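Long-range contacts in acetoacetate decarboxylase (Sphingomonas wittichii, PDB 5UPB), which is an acetoacetate decarboxylase-like lyase that probably acts on carbonyl substrates through a Schiff base, as relatives in its family do: residues Y57-S63 against A79-A85; L47-L53 against I88-H92. One frame throughout, in Å; residues are numbered along the deposited sequence.

Contact 1. Residues Y57-S63 against A79-A85; sequences YVGAFQS and AVYNEAA
Tyr57 OH donates to Glu83 OE2 at 2.6 Å, the shortest hydrogen bond between two neighbouring antiparallel β-strands. The hydroxyl meets the carboxylate on its anti side, 22° out of plane, while Glu83 OE1 forms a salt bridge with Lys121, so both oxygens are held. Tyr57 CG sits between the backbone N and the carbonyl carbon (chi1 70°), which carries the ring across to the partner strand, where Ala85 CB lies over one face, 3.8 Å from the ring centroid of Tyr57. A phenylalanine here would probably leave Glu83 OE2 without its hydroxyl donor, the carboxylate then being held chiefly through OE1 and Lys121. Further along the same face, Phe61 CB rests over the Tyr81 ring, 3.5 Å from its centroid. The two rings are nearly parallel (planes at 5°) yet slid apart and barely overlap; Trp109 meets the Tyr81 ring at about a right angle. Phe61 CE1 reaches Glu83 CB at 3.8 Å, and between the two aromatics of its strand Gly59 gives the room, since a β-carbon there would collide with Phe61 CE1. Tyr57, Gly59 and Phe61 each exchange two backbone bonds with Ala85, Glu83 and Tyr81 respectively. Gln62 NE2 bonds to Thr64 OG1 and only weakly, at 3.4 Å, to Ala79 O, which also accepts from Ser63 N at 3.0 Å.

Contact 2. Residues L47-L53 against I88-H92; sequences LKVADGL and IACTH
A short antiparallel strand pairing that runs into an Asx turn joins Lys48 and Val49 to Thr91 and Cys90, and the chain then turns a corner so that Leu53 meets Ala89. Lys48 and Thr91 form the hydrogen-bonded pair, each backbone N bonding to the other's O. Lys48 O accepts twice: from Thr91 N at 2.8 Å and, weakly, from Thr91 OG1. The threonine torsion explains the second bond, for OG1 stands between the backbone N and the carbonyl carbon, a torsion (chi1 50°) that puts OG1 within 3.4 Å of Lys48 O. Ala89 O also has two donors: Ala50 N at 3.0 Å, which comes from above the carbonyl plane, and a water. The same water donates to Leu53 O and so links the two segments' carbonyls; Leu53 O also accepts from Ala89 N at 3.0 Å. Within the turn Leu53 N donates to Asp51 OD1 at 3.0 Å, and Gly52 has a positive phi (101°) that would press a β-carbon against the preceding carbonyl. Apolar contacts are small: Ala89 CB lies 3.9 Å from Leu53 CB, and Leu47 CD2 lies 3.8 Å from His92 CB, those two side chains crossing at about a right angle. Helix 36-42 braces the short strand, Gln40 bonding both Leu47 O and Val49 N and Leu39 packing on Val49. Strand 95-105 pairs with 88-92 through the backbones of Phe99 and Gly97, while Leu199 of strand 196-202 touches both Leu47 and His92.

In the fold
Both contacts use strand 80-92, contact 1 its first half and contact 2 its last residues, with centres 24 Å apart. The partners, strands 48-50 and 53-65, follow each other in the chain, so the corner in 47-53 leads directly into the strand used by contact 1. Contact 1 is buried, 8 Å from the chain centre, and combines an even backbone register with aromatic rings and a carboxylate; Gln62 also bonds to another subunit. Contact 2 lies 16 Å from that centre and is partly buried; its backbone pairing is shorter, assisted by a water and an Asx turn, and its side-chain contacts are mainly small and aliphatic.

Contact 1. Residues Y57-S63 against A79-A85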
loop_
_atom_site.group_PDB
_atom_site.type_symbol
_atom_site.label_atom_id
_atom_site.label_comp_id
_atom_site.label_asym_id
_atom_site.label_seq_id
_atom_site.Cartn_x
_atom_site.Cartn_y
_atom_site.Cartn_z
ATOM N N TYR A 57 8.328 13.562 15.213
ATOM C CA TYR A 57 6.998 13.965 14.772
ATOM C C TYR A 57 6.397 12.984 13.789
ATOM O O TYR A 57 7.097 12.273 13.058
ATOM C CB TYR A 57 6.959 15.389 14.151
ATOM C CG TYR A 57 7.627 15.568 12.801
ATOM C CD1 TYR A 57 7.026 15.134 11.630
ATOM C CD2 TYR A 57 8.846 16.197 12.702
ATOM C CE1 TYR A 57 7.648 15.315 10.399
ATOM C CE2 TYR A 57 9.464 16.386 11.487
ATOM C CZ TYR A 57 8.868 15.943 10.346
ATOM O OH TYR A 57 9.477 16.154 9.139
ATOM N N VAL A 58 5.068 12.990 13.777
ATOM C CA VAL A 58 4.274 12.394 12.715
ATOM C C VAL A 58 3.321 13.468 12.227
ATOM O O VAL A 58 2.645 14.109 13.041
ATOM C CB VAL A 58 3.458 11.182 13.198
ATOM C CG1 VAL A 58 2.599 10.671 12.063
ATOM C CG2 VAL A 58 4.379 10.126 13.783
ATOM N N GLY A 59 3.292 13.696 10.925
ATOM C CA GLY A 59 2.441 14.731 10.365
ATOM C C GLY A 59 1.738 14.307 9.095
ATOM O O GLY A 59 2.202 13.433 8.335
ATOM N N ALA A 60 0.615 14.967 8.861
ATOM C CA ALA A 60 -0.139 14.885 7.611
ATOM C C ALA A 60 0.006 16.201 6.871
ATOM O O ALA A 60 -0.416 17.257 7.378
ATOM C CB ALA A 60 -1.612 14.554 7.907
ATOM N N PHE A 61 0.606 16.137 5.680
ATOM C CA PHE A 61 1.026 17.300 4.919
ATOM C C PHE A 61 0.227 17.428 3.636
ATOM O O PHE A 61 -0.174 16.441 3.013
ATOM C CB PHE A 61 2.531 17.238 4.565
ATOM C CG PHE A 61 3.437 17.326 5.728
ATOM C CD1 PHE A 61 3.643 16.228 6.543
ATOM C CD2 PHE A 61 4.061 18.522 6.044
ATOM C CE1 PHE A 61 4.485 16.330 7.684
ATOM C CE2 PHE A 61 4.875 18.620 7.159
ATOM C CZ PHE A 61 5.078 17.519 7.975
ATOM N N GLN A 62 0.054 18.670 3.225
ATOM C CA GLN A 62 -0.604 19.007 1.965
ATOM C C GLN A 62 0.215 20.101 1.286
ATOM O O GLN A 62 0.323 21.228 1.807
ATOM C CB GLN A 62 -2.042 19.442 2.236
ATOM C CG GLN A 62 -2.907 19.576 0.989
ATOM C CD GLN A 62 -2.688 20.897 0.294
ATOM O OE1 GLN A 62 -3.045 21.958 0.800
ATOM N NE2 GLN A 62 -2.066 20.847 -0.849
ATOM N N SER A 63 0.816 19.788 0.136
ATOM C CA SER A 63 1.702 20.723 -0.550
ATOM C C SER A 63 1.118 21.125 -1.903
ATOM O O SER A 63 0.344 20.381 -2.522
ATOM C CB SER A 63 3.099 20.130 -0.735
ATOM O OG SER A 63 3.019 19.003 -1.585
ATOM N N ALA A 79 -0.811 15.666 -4.060
ATOM C CA ALA A 79 -0.957 16.893 -3.274
ATOM C C ALA A 79 -0.926 16.662 -1.776
ATOM O O ALA A 79 -0.954 17.657 -0.999
ATOM C CB ALA A 79 -2.275 17.573 -3.642
ATOM N N VAL A 80 -0.851 15.399 -1.333
ATOM C CA VAL A 80 -0.873 15.064 0.088
ATOM C C VAL A 80 0.142 13.991 0.355
ATOM O O VAL A 80 0.396 13.123 -0.492
ATOM C CB VAL A 80 -2.263 14.594 0.583
ATOM C CG1 VAL A 80 -3.258 15.762 0.552
ATOM C CG2 VAL A 80 -2.799 13.444 -0.268
ATOM N N TYR A 81 0.709 14.042 1.551
ATOM C CA TYR A 81 1.591 12.976 2.007
ATOM C C TYR A 81 1.656 12.983 3.522
ATOM O O TYR A 81 1.355 13.978 4.170
ATOM C CB TYR A 81 2.971 13.112 1.410
ATOM C CG TYR A 81 3.768 14.308 1.883
ATOM C CD1 TYR A 81 3.673 15.531 1.221
ATOM C CD2 TYR A 81 4.627 14.220 2.972
ATOM C CE1 TYR A 81 4.438 16.625 1.614
ATOM C CE2 TYR A 81 5.379 15.346 3.388
ATOM C CZ TYR A 81 5.298 16.511 2.680
ATOM O OH TYR A 81 6.029 17.634 3.024
ATOM N N ASN A 82 2.056 11.844 4.071
ATOM C CA ASN A 82 2.326 11.736 5.489
ATOM C C ASN A 82 3.810 11.531 5.704
ATOM O O ASN A 82 4.493 10.904 4.882
ATOM C CB ASN A 82 1.552 10.588 6.097
ATOM C CG ASN A 82 0.100 10.690 5.802
ATOM O OD1 ASN A 82 -0.561 11.591 6.295
ATOM N ND2 ASN A 82 -0.371 9.884 4.866
ATOM N N GLU A 83 4.274 11.981 6.856
ATOM C CA GLU A 83 5.695 11.945 7.149
ATOM C C GLU A 83 5.946 11.777 8.635
ATOM O O GLU A 83 5.229 12.340 9.475
ATOM C CB GLU A 83 6.356 13.218 6.657
ATOM C CG GLU A 83 7.851 13.286 6.866
ATOM C CD GLU A 83 8.462 14.492 6.137
ATOM O OE1 GLU A 83 8.675 14.398 4.912
ATOM O OE2 GLU A 83 8.691 15.546 6.765
ATOM N N ALA A 84 6.980 10.974 8.948
ATOM C CA ALA A 84 7.452 10.820 10.317
ATOM C C ALA A 84 8.954 11.073 10.349
ATOM O O ALA A 84 9.697 10.676 9.435
ATOM C CB ALA A 84 7.124 9.420 10.834
ATOM N N ALA A 85 9.428 11.645 11.446
ATOM C CA ALA A 85 10.839 11.978 11.515
ATOM C C ALA A 85 11.347 11.973 12.939
ATOM O O ALA A 85 10.607 12.227 13.898
ATOM C CB ALA A 85 11.121 13.340 10.902
#

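Contact 2. Residues L47-L53 against I88-H92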
loop_
_atom_site.group_PDB
_atom_site.type_symbol
_atom_site.label_atom_id
_atom_site.label_comp_id
_atom_site.label_asym_id
_atom_site.label_seq_id
_atom_site.Cartn_x
_atom_site.Cartn_y
_atom_site.Cartn_z
ATOM N N LEU A 47 28.133 20.353 11.767
ATOM C CA LEU A 47 27.024 20.563 12.686
ATOM C C LEU A 47 27.402 20.049 14.062
ATOM O O LEU A 47 27.992 18.974 14.202
ATOM C CB LEU A 47 25.748 19.863 12.220
ATOM C CG LEU A 47 25.186 20.280 10.861
ATOM C CD1 LEU A 47 23.855 19.562 10.586
ATOM C CD2 LEU A 47 25.038 21.798 10.809
ATOM N N LYS A 48 27.029 20.814 15.076
ATOM C CA LYS A 48 27.350 20.493 16.454
ATOM C C LYS A 48 26.048 20.223 17.186
ATOM O O LYS A 48 25.097 21.006 17.087
ATOM C CB LYS A 48 28.116 21.643 17.120
ATOM C CG LYS A 48 28.729 21.310 18.473
ATOM C CD LYS A 48 29.884 20.325 18.341
ATOM C CE LYS A 48 30.688 20.223 19.623
ATOM N NZ LYS A 48 31.804 19.255 19.488
ATOM N N VAL A 49 25.989 19.088 17.877
ATOM C CA VAL A 49 24.774 18.749 18.591
ATOM C C VAL A 49 24.529 19.819 19.672
ATOM O O VAL A 49 25.468 20.414 20.220
ATOM C CB VAL A 49 24.907 17.328 19.171
ATOM C CG1 VAL A 49 25.978 17.272 20.294
ATOM C CG2 VAL A 49 23.576 16.814 19.661
ATOM N N ALA A 50 23.265 20.031 20.012
ATOM C CA ALA A 50 22.945 20.925 21.120
ATOM C C ALA A 50 22.983 20.074 22.379
ATOM O O ALA A 50 23.841 19.190 22.482
ATOM C CB ALA A 50 21.594 21.616 20.919
ATOM N N ASP A 51 22.106 20.312 23.342
ATOM C CA ASP A 51 22.209 19.586 24.602
ATOM C C ASP A 51 21.613 18.175 24.532
ATOM O O ASP A 51 21.468 17.523 25.565
ATOM C CB ASP A 51 21.532 20.391 25.718
ATOM C CG ASP A 51 20.025 20.528 25.522
ATOM O OD1 ASP A 51 19.477 19.983 24.532
ATOM O OD2 ASP A 51 19.386 21.185 26.372
ATOM N N GLY A 52 21.340 17.657 23.341
ATOM C CA GLY A 52 20.697 16.370 23.192
ATOM C C GLY A 52 19.217 16.451 22.879
ATOM O O GLY A 52 18.585 15.403 22.690
ATOM N N LEU A 53 18.645 17.654 22.840
ATOM C CA LEU A 53 17.254 17.803 22.435
ATOM C C LEU A 53 17.052 17.203 21.050
ATOM O O LEU A 53 17.868 17.413 20.153
ATOM C CB LEU A 53 16.860 19.274 22.391
ATOM C CG LEU A 53 15.458 19.556 21.814
ATOM C CD1 LEU A 53 14.327 18.954 22.682
ATOM C CD2 LEU A 53 15.251 21.036 21.577
ATOM N N ILE A 88 17.359 16.183 15.149
ATOM C CA ILE A 88 18.360 16.457 16.181
ATOM C C ILE A 88 18.590 17.959 16.265
ATOM O O ILE A 88 18.880 18.611 15.254
ATOM C CB ILE A 88 19.672 15.724 15.861
ATOM C CG1 ILE A 88 19.400 14.220 15.776
ATOM C CG2 ILE A 88 20.757 16.068 16.891
ATOM C CD1 ILE A 88 20.561 13.404 15.222
ATOM N N ALA A 89 18.471 18.510 17.469
ATOM C CA ALA A 89 18.799 19.919 17.647
ATOM C C ALA A 89 20.308 20.094 17.560
ATOM O O ALA A 89 21.067 19.313 18.141
ATOM C CB ALA A 89 18.269 20.440 18.982
ATOM N N CYS A 90 20.745 21.101 16.801
ATOM C CA CYS A 90 22.162 21.303 16.526
ATOM C C CYS A 90 22.406 22.769 16.168
ATOM O O CYS A 90 21.487 23.599 16.143
ATOM C CB CYS A 90 22.649 20.363 15.424
ATOM S SG CYS A 90 21.767 20.521 13.858
ATOM N N THR A 91 23.678 23.076 15.896
ATOM C CA THR A 91 24.114 24.412 15.522
ATOM C C THR A 91 25.128 24.329 14.390
ATOM O O THR A 91 25.897 23.366 14.276
ATOM C CB THR A 91 24.770 25.151 16.694
ATOM O OG1 THR A 91 25.768 24.301 17.293
ATOM C CG2 THR A 91 23.742 25.516 17.704
ATOM N N HIS A 92 25.128 25.373 13.567
ATOM C CA HIS A 92 26.142 25.614 12.546
ATOM C C HIS A 92 26.696 26.988 12.881
ATOM O O HIS A 92 26.018 28.003 12.675
ATOM C CB HIS A 92 25.567 25.571 11.130
ATOM C CG HIS A 92 26.594 25.800 10.064
ATOM N ND1 HIS A 92 26.617 26.937 9.288
ATOM C CD2 HIS A 92 27.602 25.017 9.613
ATOM C CE1 HIS A 92 27.624 26.867 8.437
ATOM N NE2 HIS A 92 28.226 25.704 8.601
HETATM O O HOH W 1 20.586 18.036 20.533
#